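Plasmid pRiA4b Orf3-like domain-containing protein (Methanosarcina mazei, PDB 2I1S) is of unknown function but belongs to the family of proteins resembling ORF-3 of plasmid pRiA4b, with a mixed beta sheet packed against helices. Local coordinates at residues V8-L13 with K119-K124; E48-H53 with Y103-G108; F55-P60 with D92-E97; A139-S144 with L170-D175. All blocks are in the same frame, centred on the assembly; numbering follows the deposited sequence.

Contact 1. Residues V8-L13 with K119-K124; sequences VYHLKL and KILPRK
The imidazole of His10 has one face against the aliphatic chain of Lys119, whose CE lies 4.1 Å from the ring centroid and 29° off the ring normal, a CH-pi contact. At the edge of the same ring, in its plane, is the carbonyl O of Val8, while Leu121 CB approaches obliquely to 3.6 Å from His10 NE2. That nitrogen is buried here and has no hydrogen-bond partner in the model. With CG set anti to the carbonyl carbon (chi1 -53°), the His10 ring is carried across both Lys119 and Leu121, and the bends in the Lys119 chain bring its CE over the imidazole.

The phenol of Tyr9 belongs to the other face of the sheet. It runs alongside Ile120, pointing the same way, with Tyr9 CE1 3.7 Å from Ile120 CD1. The alternation is that of successive residues along a beta strand; here strands 7-15 and 111-122 pair antiparallel: Val8 N to Leu121 O (2.6 Å) and Leu121 N to Val8 O (3.0 Å) close one hydrogen-bonded pair. In the next, His10 N reaches Lys119 O at 2.7 Å, but the return bond from Lys119 N is weak. Replacing His10 by alanine would remove the imidazole and would probably leave Lys119 CE without its CH-pi partner and a gap beside Leu121 CB. Past the paired residues, Val8 CG1 rests 3.7 Å from Arg123 CB, and the arginine's NE turns back to Phe5 O.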
# COMPACT_ATOMS: atom_id res chain seq x y z
N VAL A 8 17.01 -5.91 5.79
CA VAL A 8 15.74 -5.22 5.52
C VAL A 8 15.37 -5.19 4.02
O VAL A 8 16.22 -5.02 3.14
CB VAL A 8 15.64 -3.84 6.22
CG1 VAL A 8 15.77 -4.01 7.70
CG2 VAL A 8 16.68 -2.90 5.74
N TYR A 9 14.09 -5.37 3.74
CA TYR A 9 13.55 -5.30 2.38
C TYR A 9 13.15 -3.85 2.06
O TYR A 9 12.29 -3.28 2.76
CB TYR A 9 12.35 -6.25 2.27
CG TYR A 9 12.69 -7.75 2.35
CD1 TYR A 9 14.00 -8.19 2.63
CD2 TYR A 9 11.69 -8.72 2.13
CE1 TYR A 9 14.32 -9.55 2.68
CE2 TYR A 9 11.99 -10.08 2.18
CZ TYR A 9 13.32 -10.49 2.46
OH TYR A 9 13.64 -11.86 2.52
N HIS A 10 13.77 -3.25 1.03
CA HIS A 10 13.38 -1.95 0.48
C HIS A 10 12.29 -2.15 -0.58
O HIS A 10 12.56 -2.67 -1.70
CB HIS A 10 14.58 -1.20 -0.11
CG HIS A 10 15.73 -1.06 0.84
ND1 HIS A 10 16.40 0.14 1.03
CD2 HIS A 10 16.34 -1.95 1.65
CE1 HIS A 10 17.36 -0.03 1.92
NE2 HIS A 10 17.34 -1.29 2.32
N LEU A 11 11.06 -1.74 -0.22
CA LEU A 11 9.86 -2.01 -1.02
C LEU A 11 9.36 -0.74 -1.65
O LEU A 11 9.34 0.29 -0.98
CB LEU A 11 8.75 -2.58 -0.11
CG LEU A 11 9.06 -3.91 0.59
CD1 LEU A 11 7.89 -4.32 1.50
CD2 LEU A 11 9.44 -5.08 -0.39
N LYS A 12 8.95 -0.78 -2.91
CA LYS A 12 8.10 0.31 -3.41
C LYS A 12 6.66 -0.14 -3.42
O LYS A 12 6.37 -1.30 -3.73
CB LYS A 12 8.51 0.78 -4.79
CG LYS A 12 7.86 2.09 -5.21
CD LYS A 12 8.28 2.43 -6.61
CE LYS A 12 7.44 3.61 -7.09
NZ LYS A 12 7.60 3.93 -8.53
N LEU A 13 5.78 0.76 -3.01
CA LEU A 13 4.32 0.53 -2.99
C LEU A 13 3.67 1.57 -3.86
O LEU A 13 3.83 2.77 -3.61
CB LEU A 13 3.76 0.68 -1.59
CG LEU A 13 4.52 0.03 -0.43
CD1 LEU A 13 3.78 0.27 0.87
CD2 LEU A 13 4.76 -1.45 -0.65
N LYS A 119 15.51 -3.70 -3.14
CA LYS A 119 16.81 -4.03 -2.51
C LYS A 119 16.61 -4.78 -1.21
O LYS A 119 15.68 -4.48 -0.45
CB LYS A 119 17.59 -2.76 -2.17
CG LYS A 119 17.99 -1.87 -3.34
CD LYS A 119 17.76 -0.38 -3.00
CE LYS A 119 18.71 0.11 -1.90
NZ LYS A 119 19.45 1.36 -2.29
N ILE A 120 17.47 -5.76 -0.98
CA ILE A 120 17.61 -6.44 0.30
C ILE A 120 18.95 -5.97 0.87
O ILE A 120 19.99 -6.18 0.24
CB ILE A 120 17.64 -7.99 0.13
CG1 ILE A 120 16.30 -8.52 -0.43
CG2 ILE A 120 17.99 -8.68 1.46
CD1 ILE A 120 16.21 -10.05 -0.50
N LEU A 121 18.95 -5.33 2.04
CA LEU A 121 20.20 -4.81 2.62
C LEU A 121 20.32 -5.07 4.13
O LEU A 121 19.30 -5.24 4.79
CB LEU A 121 20.34 -3.32 2.29
CG LEU A 121 20.71 -3.02 0.82
CD1 LEU A 121 20.75 -1.52 0.59
CD2 LEU A 121 22.01 -3.70 0.34
N PRO A 122 21.58 -5.13 4.69
CA PRO A 122 21.69 -5.28 6.14
C PRO A 122 21.00 -4.12 6.84
O PRO A 122 21.04 -3.00 6.34
CB PRO A 122 23.22 -5.26 6.41
CG PRO A 122 23.84 -5.64 5.13
CD PRO A 122 22.91 -5.09 4.05
N ARG A 123 20.35 -4.38 7.98
CA ARG A 123 19.69 -3.33 8.73
C ARG A 123 20.70 -2.34 9.33
O ARG A 123 21.85 -2.69 9.60
CB ARG A 123 18.81 -3.91 9.82
CG ARG A 123 19.54 -4.50 11.01
CD ARG A 123 18.74 -4.17 12.27
NE ARG A 123 18.38 -5.38 13.00
CZ ARG A 123 17.62 -5.39 14.09
NH1 ARG A 123 17.35 -6.56 14.68
NH2 ARG A 123 17.14 -4.25 14.58
N LYS A 124 20.26 -1.11 9.53
CA LYS A 124 21.17 -0.06 9.97
C LYS A 124 21.10 0.02 11.49
O LYS A 124 20.02 -0.07 12.07
CB LYS A 124 20.81 1.28 9.31
CG LYS A 124 21.92 2.30 9.33
CD LYS A 124 21.45 3.68 8.89
CE LYS A 124 22.61 4.68 9.01
NZ LYS A 124 22.15 6.09 8.80

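Contact 2. Residues E48-H53 with Y103-G108; sequences EDYHLH and YTYDFG
His51 and Asp106 lie side by side, pointing the same way, with imidazole and carboxylate planes only 21° apart. Asp106 OD1 sits 3.2 Å above one face of the His51 ring, near its rim, and Tyr50 CB fills the opposite face. This is stacking, not a hydrogen bond: His51 NE2 is instead bonded to Asp143. Tyr105 crosses His51 at about a right angle and meets the 48-53 loop with its edge, His51 O and His53 CB both lying near the ring plane. Its CG, anti to the backbone N (chi1 168°), carries the hydroxyl to the backbone of the 48-50 loop, where Tyr105 OH accepts from Tyr50 N at 2.9 Å and also bonds to Glu142.

The loop here turns into strand 53-58, antiparallel to strand 100-105; His53 and Tyr105 form a non-hydrogen-bonded pair whose CA atoms are 4.2 Å apart. Just beyond, Asp106 N donates to Leu52 O at 2.8 Å, and Asp106 OD2 accepts from Gly108 N at 3.0 Å in an Asx turn.

Leu52 crosses Phe107 at about a right angle and sets its CB over one face of that ring, 3.8 Å from the centroid, a CH-pi contact. One water joins Leu52 N to Phe107 N. On the far side of the bridge the His53 and Tyr103 rings meet obliquely, planes 33° apart, and His53 NE2 bonds to Glu85.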
# COMPACT_ATOMS: atom_id res chain seq x y z
N GLU A 48 -7.67 2.87 7.15
CA GLU A 48 -8.29 2.71 8.47
C GLU A 48 -8.56 1.23 8.84
O GLU A 48 -9.13 0.92 9.89
CB GLU A 48 -9.60 3.51 8.49
CG GLU A 48 -9.48 5.00 8.62
CD GLU A 48 -8.97 5.40 9.96
OE1 GLU A 48 -9.15 4.64 10.93
OE2 GLU A 48 -8.38 6.48 10.06
N ASP A 49 -8.17 0.33 7.96
CA ASP A 49 -8.47 -1.09 8.06
C ASP A 49 -9.95 -1.48 8.24
O ASP A 49 -10.29 -2.33 9.04
CB ASP A 49 -7.56 -1.80 9.07
CG ASP A 49 -7.22 -3.21 8.64
OD1 ASP A 49 -7.62 -3.62 7.52
OD2 ASP A 49 -6.53 -3.91 9.38
N TYR A 50 -10.81 -0.88 7.43
CA TYR A 50 -12.25 -1.07 7.56
C TYR A 50 -12.70 -2.28 6.76
O TYR A 50 -13.79 -2.85 7.02
CB TYR A 50 -12.96 0.10 6.89
CG TYR A 50 -12.94 1.41 7.63
CD1 TYR A 50 -13.21 1.45 8.98
CD2 TYR A 50 -12.71 2.61 6.95
CE1 TYR A 50 -13.22 2.66 9.67
CE2 TYR A 50 -12.75 3.84 7.61
CZ TYR A 50 -12.99 3.85 8.98
OH TYR A 50 -13.04 5.01 9.69
N HIS A 51 -11.90 -2.62 5.74
CA HIS A 51 -12.38 -3.48 4.67
C HIS A 51 -11.53 -4.73 4.61
O HIS A 51 -10.55 -4.84 5.33
CB HIS A 51 -12.36 -2.74 3.33
CG HIS A 51 -13.09 -1.44 3.34
ND1 HIS A 51 -14.47 -1.35 3.45
CD2 HIS A 51 -12.63 -0.17 3.30
CE1 HIS A 51 -14.83 -0.08 3.45
NE2 HIS A 51 -13.72 0.66 3.37
N LEU A 52 -11.92 -5.66 3.72
CA LEU A 52 -11.16 -6.87 3.45
C LEU A 52 -9.93 -6.54 2.62
O LEU A 52 -9.92 -5.55 1.89
CB LEU A 52 -12.06 -7.95 2.79
CG LEU A 52 -13.29 -8.34 3.59
CD1 LEU A 52 -14.07 -9.43 2.89
CD2 LEU A 52 -12.96 -8.78 5.03
N HIS A 53 -8.90 -7.37 2.76
CA HIS A 53 -7.70 -7.30 1.93
C HIS A 53 -7.17 -8.69 1.50
O HIS A 53 -7.57 -9.71 2.05
CB HIS A 53 -6.60 -6.48 2.62
CG HIS A 53 -5.80 -7.26 3.58
ND1 HIS A 53 -6.14 -7.36 4.91
CD2 HIS A 53 -4.70 -8.03 3.41
CE1 HIS A 53 -5.27 -8.14 5.52
NE2 HIS A 53 -4.39 -8.57 4.63
N TYR A 103 -1.44 -6.35 -3.86
CA TYR A 103 -2.26 -6.18 -2.65
C TYR A 103 -3.57 -5.51 -3.03
O TYR A 103 -3.56 -4.41 -3.56
CB TYR A 103 -1.51 -5.31 -1.65
CG TYR A 103 -2.24 -4.90 -0.38
CD1 TYR A 103 -2.34 -5.75 0.71
CD2 TYR A 103 -2.76 -3.62 -0.25
CE1 TYR A 103 -2.97 -5.36 1.90
CE2 TYR A 103 -3.39 -3.20 0.95
CZ TYR A 103 -3.49 -4.07 2.03
OH TYR A 103 -4.07 -3.64 3.24
N THR A 104 -4.68 -6.16 -2.73
CA THR A 104 -6.00 -5.57 -2.88
C THR A 104 -6.60 -5.27 -1.48
O THR A 104 -6.56 -6.10 -0.57
CB THR A 104 -6.94 -6.51 -3.71
OG1 THR A 104 -6.31 -6.80 -4.98
CG2 THR A 104 -8.33 -5.88 -3.97
N TYR A 105 -7.13 -4.06 -1.33
CA TYR A 105 -7.77 -3.62 -0.12
C TYR A 105 -9.11 -2.98 -0.52
O TYR A 105 -9.14 -2.12 -1.42
CB TYR A 105 -6.87 -2.63 0.63
CG TYR A 105 -7.57 -1.91 1.77
CD1 TYR A 105 -8.08 -2.63 2.88
CD2 TYR A 105 -7.79 -0.52 1.72
CE1 TYR A 105 -8.75 -1.99 3.94
CE2 TYR A 105 -8.44 0.14 2.77
CZ TYR A 105 -8.95 -0.62 3.88
OH TYR A 105 -9.61 -0.02 4.96
N ASP A 106 -10.20 -3.38 0.14
CA ASP A 106 -11.56 -2.90 -0.15
C ASP A 106 -12.06 -3.59 -1.40
O ASP A 106 -11.72 -3.18 -2.51
CB ASP A 106 -11.64 -1.36 -0.31
CG ASP A 106 -13.08 -0.81 -0.23
OD1 ASP A 106 -13.28 0.34 0.17
OD2 ASP A 106 -14.04 -1.55 -0.54
N PHE A 107 -12.88 -4.62 -1.22
CA PHE A 107 -13.39 -5.41 -2.34
C PHE A 107 -14.56 -4.72 -3.04
O PHE A 107 -15.10 -5.27 -4.03
CB PHE A 107 -13.75 -6.85 -1.87
CG PHE A 107 -12.55 -7.65 -1.37
CD1 PHE A 107 -11.24 -7.15 -1.56
CD2 PHE A 107 -12.71 -8.89 -0.78
CE1 PHE A 107 -10.13 -7.84 -1.12
CE2 PHE A 107 -11.59 -9.61 -0.33
CZ PHE A 107 -10.31 -9.09 -0.49
N GLY A 108 -14.96 -3.55 -2.54
CA GLY A 108 -15.93 -2.69 -3.25
C GLY A 108 -15.22 -1.66 -4.13
O GLY A 108 -15.34 -1.66 -5.36
O HOH W 1 -14.03 -5.13 1.45

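Contact 3. Residues F55-P60 with D92-E97; sequences FEMVNP and DYFTLE
Met57 projects from strand 53-58 as a knob between Tyr93 and Phe94, a Met-aromatic contact that joins the sheet to the segment leaving the short helix 90-93. Its chain is extended, with CG anti to the backbone N (chi1 -175°), and it crosses Phe94 at about a right angle. The methyl CE comes down over the centre of the Phe94 ring, 3.4 Å from the centroid and 12° off the normal, and SD follows over the same face at 3.8 Å. At roughly a right angle to that ring contact, Met57 SD also touches Tyr93 CB at 3.7 Å as the two side chains slide past each other in opposite directions. A serine in place of Phe94 would probably open a gap above the Met57 methyl and leave the end of that chain able to turn.

The Tyr93 ring is the second bump, lodged against the backbone of Val58 and Asn59. Val58 O lies at its edge, in plane, and Asn59 CB packs 3.6 Å from Tyr93 CE1. The phenol hydroxyl continues to Asp66 on strand 65-69. No hydrogen bond links the two segments directly, though the Asn98 side chain ties Val58 O to Tyr93 O. The Pro60 ring fits against the carbonyls of Asp92 and Tyr93, with Pro60 CG 3.2 Å from Asp92 O and 3.5 Å from Tyr93 O.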
# COMPACT_ATOMS: atom_id res chain seq x y z
N PHE A 55 -3.32 -10.45 -0.61
CA PHE A 55 -2.17 -10.41 -1.48
C PHE A 55 -2.31 -11.55 -2.51
O PHE A 55 -2.87 -12.62 -2.21
CB PHE A 55 -0.87 -10.63 -0.70
CG PHE A 55 -0.65 -9.66 0.44
CD1 PHE A 55 0.14 -8.52 0.26
CD2 PHE A 55 -1.21 -9.89 1.71
CE1 PHE A 55 0.35 -7.61 1.31
CE2 PHE A 55 -1.01 -9.00 2.76
CZ PHE A 55 -0.21 -7.84 2.55
N GLU A 56 -1.85 -11.28 -3.73
CA GLU A 56 -1.62 -12.29 -4.75
C GLU A 56 -0.12 -12.26 -5.09
O GLU A 56 0.41 -11.22 -5.46
CB GLU A 56 -2.37 -11.95 -6.04
CG GLU A 56 -3.84 -12.28 -6.07
CD GLU A 56 -4.48 -11.97 -7.43
OE1 GLU A 56 -3.73 -11.60 -8.40
OE2 GLU A 56 -5.73 -12.08 -7.52
N MET A 57 0.54 -13.40 -4.98
CA MET A 57 1.98 -13.47 -5.31
C MET A 57 2.32 -14.87 -5.84
O MET A 57 1.76 -15.87 -5.37
CB MET A 57 2.81 -13.11 -4.06
CG MET A 57 4.30 -13.02 -4.25
SD MET A 57 5.12 -12.02 -3.00
CE MET A 57 6.52 -11.61 -3.99
N VAL A 58 3.21 -14.93 -6.84
CA VAL A 58 3.86 -16.19 -7.23
C VAL A 58 4.70 -16.79 -6.06
O VAL A 58 5.52 -16.09 -5.45
CB VAL A 58 4.79 -16.01 -8.48
CG1 VAL A 58 5.72 -17.19 -8.65
CG2 VAL A 58 3.96 -15.79 -9.73
N ASN A 59 4.48 -18.07 -5.78
CA ASN A 59 5.26 -18.77 -4.78
C ASN A 59 6.55 -19.34 -5.42
O ASN A 59 6.48 -20.15 -6.33
CB ASN A 59 4.38 -19.85 -4.15
CG ASN A 59 5.10 -20.71 -3.11
OD1 ASN A 59 6.30 -20.57 -2.84
ND2 ASN A 59 4.35 -21.64 -2.52
N PRO A 60 7.73 -18.87 -4.98
CA PRO A 60 8.99 -19.29 -5.62
C PRO A 60 9.30 -20.78 -5.53
O PRO A 60 10.02 -21.31 -6.39
CB PRO A 60 10.07 -18.51 -4.87
CG PRO A 60 9.41 -17.95 -3.63
CD PRO A 60 7.94 -17.88 -3.90
N ASP A 92 9.90 -15.99 2.54
CA ASP A 92 9.57 -17.21 1.81
C ASP A 92 9.11 -16.93 0.37
O ASP A 92 9.09 -17.85 -0.46
CB ASP A 92 8.49 -17.97 2.57
CG ASP A 92 9.04 -18.69 3.81
OD1 ASP A 92 10.20 -19.18 3.76
OD2 ASP A 92 8.30 -18.74 4.83
N TYR A 93 8.76 -15.67 0.09
CA TYR A 93 8.20 -15.28 -1.21
C TYR A 93 9.04 -14.29 -2.03
O TYR A 93 9.29 -14.52 -3.22
CB TYR A 93 6.81 -14.69 -1.03
CG TYR A 93 5.73 -15.72 -0.83
CD1 TYR A 93 5.04 -16.25 -1.90
CD2 TYR A 93 5.38 -16.14 0.45
CE1 TYR A 93 4.05 -17.18 -1.72
CE2 TYR A 93 4.39 -17.08 0.65
CZ TYR A 93 3.73 -17.61 -0.44
OH TYR A 93 2.73 -18.55 -0.26
N PHE A 94 9.43 -13.18 -1.41
CA PHE A 94 10.21 -12.15 -2.09
C PHE A 94 11.67 -12.55 -2.22
O PHE A 94 12.34 -12.88 -1.24
CB PHE A 94 10.12 -10.80 -1.36
CG PHE A 94 8.78 -10.10 -1.48
CD1 PHE A 94 7.79 -10.29 -0.51
CD2 PHE A 94 8.53 -9.20 -2.53
CE1 PHE A 94 6.55 -9.65 -0.61
CE2 PHE A 94 7.32 -8.55 -2.64
CZ PHE A 94 6.31 -8.77 -1.66
N THR A 95 12.15 -12.53 -3.45
CA THR A 95 13.57 -12.65 -3.73
C THR A 95 13.85 -11.64 -4.84
O THR A 95 12.93 -10.94 -5.30
CB THR A 95 13.97 -14.08 -4.18
OG1 THR A 95 13.88 -14.20 -5.60
CG2 THR A 95 13.07 -15.14 -3.50
N LEU A 96 15.10 -11.58 -5.28
CA LEU A 96 15.48 -10.69 -6.37
C LEU A 96 15.00 -11.17 -7.76
O LEU A 96 14.81 -10.34 -8.65
CB LEU A 96 16.99 -10.39 -6.33
CG LEU A 96 17.62 -9.80 -5.05
CD1 LEU A 96 19.15 -9.82 -5.13
CD2 LEU A 96 17.11 -8.38 -4.71
N GLU A 97 14.79 -12.47 -7.98
CA GLU A 97 14.02 -12.87 -9.17
C GLU A 97 12.55 -13.28 -8.89
O GLU A 97 11.96 -14.04 -9.66
CB GLU A 97 14.73 -13.91 -10.05
CG GLU A 97 15.05 -15.23 -9.38
CD GLU A 97 16.48 -15.29 -8.92
OE1 GLU A 97 16.91 -14.41 -8.14
OE2 GLU A 97 17.18 -16.23 -9.34

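Contact 4. Residues A139-S144 with L170-D175; sequences AVPEDS and LWLGDD
Trp171 pushes the six-membered end of its indole against the turn at Ser144, and this is the tight half of the contact. Trp171 CH2 approaches Ser144 CA to 3.3 Å and Ser144 CB to 3.6 Å. Two carbonyl oxygens lie at the indole edge, near its plane. Asp143 O is 3.5 Å from Trp171 CZ2. Glu142 O is 3.6 Å from Trp171 CH2. With CG anti to the backbone N (chi1 -158°), the indole swings off the last turn of helix 165-172 toward the loop. What it meets is a type II beta turn from Pro141 to Ser144, with Asp143 at positive phi (73°). Ser144 OG bonds to Pro141 O at 3.1 Å, the donor tilted 27° from the carbonyl plane, which closes the turn from within.

Elsewhere the fit is looser. Pro141 CB stays 4.2 Å from Trp171 CZ3, and Pro141 and Leu172 cross at about a right angle, touching through Pro141 CG and Leu172 CD2 at 3.7 Å. No hydrogen bond spans the segments, and they bury just 170 Å² between them. Trp171 remains exposed and also touches a crystal neighbour, so the lattice may contribute to its position. Helix 146-157 packs on both segments: its Met153 touches Ser144 and Leu172, its Tyr150 touches Pro141, and Trp111 of strand 111-122 packs on Ser144 from the sheet.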
# COMPACT_ATOMS: atom_id res chain seq x y z
N ALA A 139 -2.39 9.82 -0.49
CA ALA A 139 -3.10 8.56 -0.60
C ALA A 139 -4.61 8.75 -0.89
O ALA A 139 -5.22 9.77 -0.53
CB ALA A 139 -2.90 7.78 0.67
N VAL A 140 -5.21 7.79 -1.59
CA VAL A 140 -6.64 7.91 -1.88
C VAL A 140 -7.39 7.78 -0.54
O VAL A 140 -7.05 6.92 0.27
CB VAL A 140 -7.12 6.82 -2.90
CG1 VAL A 140 -6.42 6.98 -4.26
CG2 VAL A 140 -6.92 5.37 -2.34
N PRO A 141 -8.38 8.67 -0.29
CA PRO A 141 -9.12 8.52 0.96
C PRO A 141 -9.95 7.24 0.95
O PRO A 141 -10.27 6.71 -0.13
CB PRO A 141 -10.03 9.75 0.98
CG PRO A 141 -9.26 10.79 0.02
CD PRO A 141 -8.81 9.87 -1.06
N GLU A 142 -10.26 6.75 2.15
CA GLU A 142 -11.13 5.63 2.28
C GLU A 142 -12.47 5.95 1.59
O GLU A 142 -12.95 7.08 1.68
CB GLU A 142 -11.33 5.25 3.77
CG GLU A 142 -10.07 4.64 4.44
CD GLU A 142 -10.06 3.10 4.40
OE1 GLU A 142 -10.81 2.54 3.57
OE2 GLU A 142 -9.31 2.45 5.19
N ASP A 143 -13.04 4.96 0.88
CA ASP A 143 -14.43 4.94 0.43
C ASP A 143 -14.71 5.92 -0.73
O ASP A 143 -15.88 6.22 -1.08
CB ASP A 143 -15.35 5.21 1.64
CG ASP A 143 -15.06 4.28 2.81
OD1 ASP A 143 -14.94 3.05 2.61
OD2 ASP A 143 -14.97 4.77 3.95
N SER A 144 -13.62 6.40 -1.34
CA SER A 144 -13.70 7.48 -2.34
C SER A 144 -14.12 7.03 -3.76
O SER A 144 -14.04 7.82 -4.70
CB SER A 144 -12.40 8.29 -2.39
OG SER A 144 -11.33 7.52 -2.90
N LEU A 170 -16.57 19.41 0.31
CA LEU A 170 -17.16 18.95 1.56
C LEU A 170 -16.76 17.49 1.82
O LEU A 170 -16.40 17.12 2.95
CB LEU A 170 -18.69 19.15 1.57
CG LEU A 170 -19.41 19.00 2.93
CD1 LEU A 170 -19.06 20.09 3.95
CD2 LEU A 170 -20.94 18.93 2.76
N TRP A 171 -16.78 16.70 0.74
CA TRP A 171 -16.50 15.27 0.75
C TRP A 171 -15.03 15.02 1.19
O TRP A 171 -14.78 14.22 2.09
CB TRP A 171 -16.77 14.65 -0.65
CG TRP A 171 -17.00 13.17 -0.64
CD1 TRP A 171 -18.19 12.53 -0.87
CD2 TRP A 171 -16.03 12.12 -0.41
NE1 TRP A 171 -18.03 11.16 -0.79
CE2 TRP A 171 -16.71 10.88 -0.51
CE3 TRP A 171 -14.64 12.11 -0.17
CZ2 TRP A 171 -16.06 9.64 -0.34
CZ3 TRP A 171 -13.99 10.87 0.01
CH2 TRP A 171 -14.71 9.65 -0.06
N LEU A 172 -14.10 15.72 0.55
CA LEU A 172 -12.66 15.53 0.76
C LEU A 172 -12.12 16.38 1.89
O LEU A 172 -11.06 16.09 2.42
CB LEU A 172 -11.88 15.80 -0.55
CG LEU A 172 -12.01 14.81 -1.72
CD1 LEU A 172 -11.46 15.41 -2.99
CD2 LEU A 172 -11.29 13.51 -1.40
N GLY A 173 -12.87 17.42 2.26
CA GLY A 173 -12.46 18.34 3.33
C GLY A 173 -11.74 19.59 2.82
O GLY A 173 -11.08 19.57 1.76
N ASP A 174 -11.83 20.65 3.61
CA ASP A 174 -11.23 21.95 3.26
C ASP A 174 -9.77 21.87 2.93
O ASP A 174 -9.32 22.46 1.95
CB ASP A 174 -11.39 22.95 4.42
CG ASP A 174 -12.55 23.88 4.23
OD1 ASP A 174 -13.04 23.98 3.08
OD2 ASP A 174 -12.98 24.50 5.24
N ASP A 175 -9.04 21.17 3.79
CA ASP A 175 -7.58 21.15 3.80
C ASP A 175 -6.98 20.12 2.85
O ASP A 175 -5.76 20.01 2.74
CB ASP A 175 -7.06 20.93 5.23
CG ASP A 175 -7.86 19.86 6.02
OD1 ASP A 175 -7.27 19.21 6.93
OD2 ASP A 175 -9.09 19.68 5.75

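How the contacts relate
Contacts 1, 2 and 3 reach the same mixed sheet and are partly buried, whereas contact 4 is a surface contact between a loop and a helix end. Contact 1 is held by a backbone ladder, contact 2 by one backbone bond, the Tyr105 hydroxyl, a stacked His51-Asp106 pair and aromatic packing, and contact 3 mainly by apolar and sulfur-aromatic packing, with no direct hydrogen bond. Along the chain contact 3 is nested within contact 2, and contact 2 within contact 1; contact 4 follows. Phe94 of contact 3 packs on Tyr9 of contact 1, and Phe55 on Tyr103 of contact 2. Contacts 2 and 4 meet through Glu142 OE2, 2.5 Å from Tyr105 OH, a probable hydrogen bond.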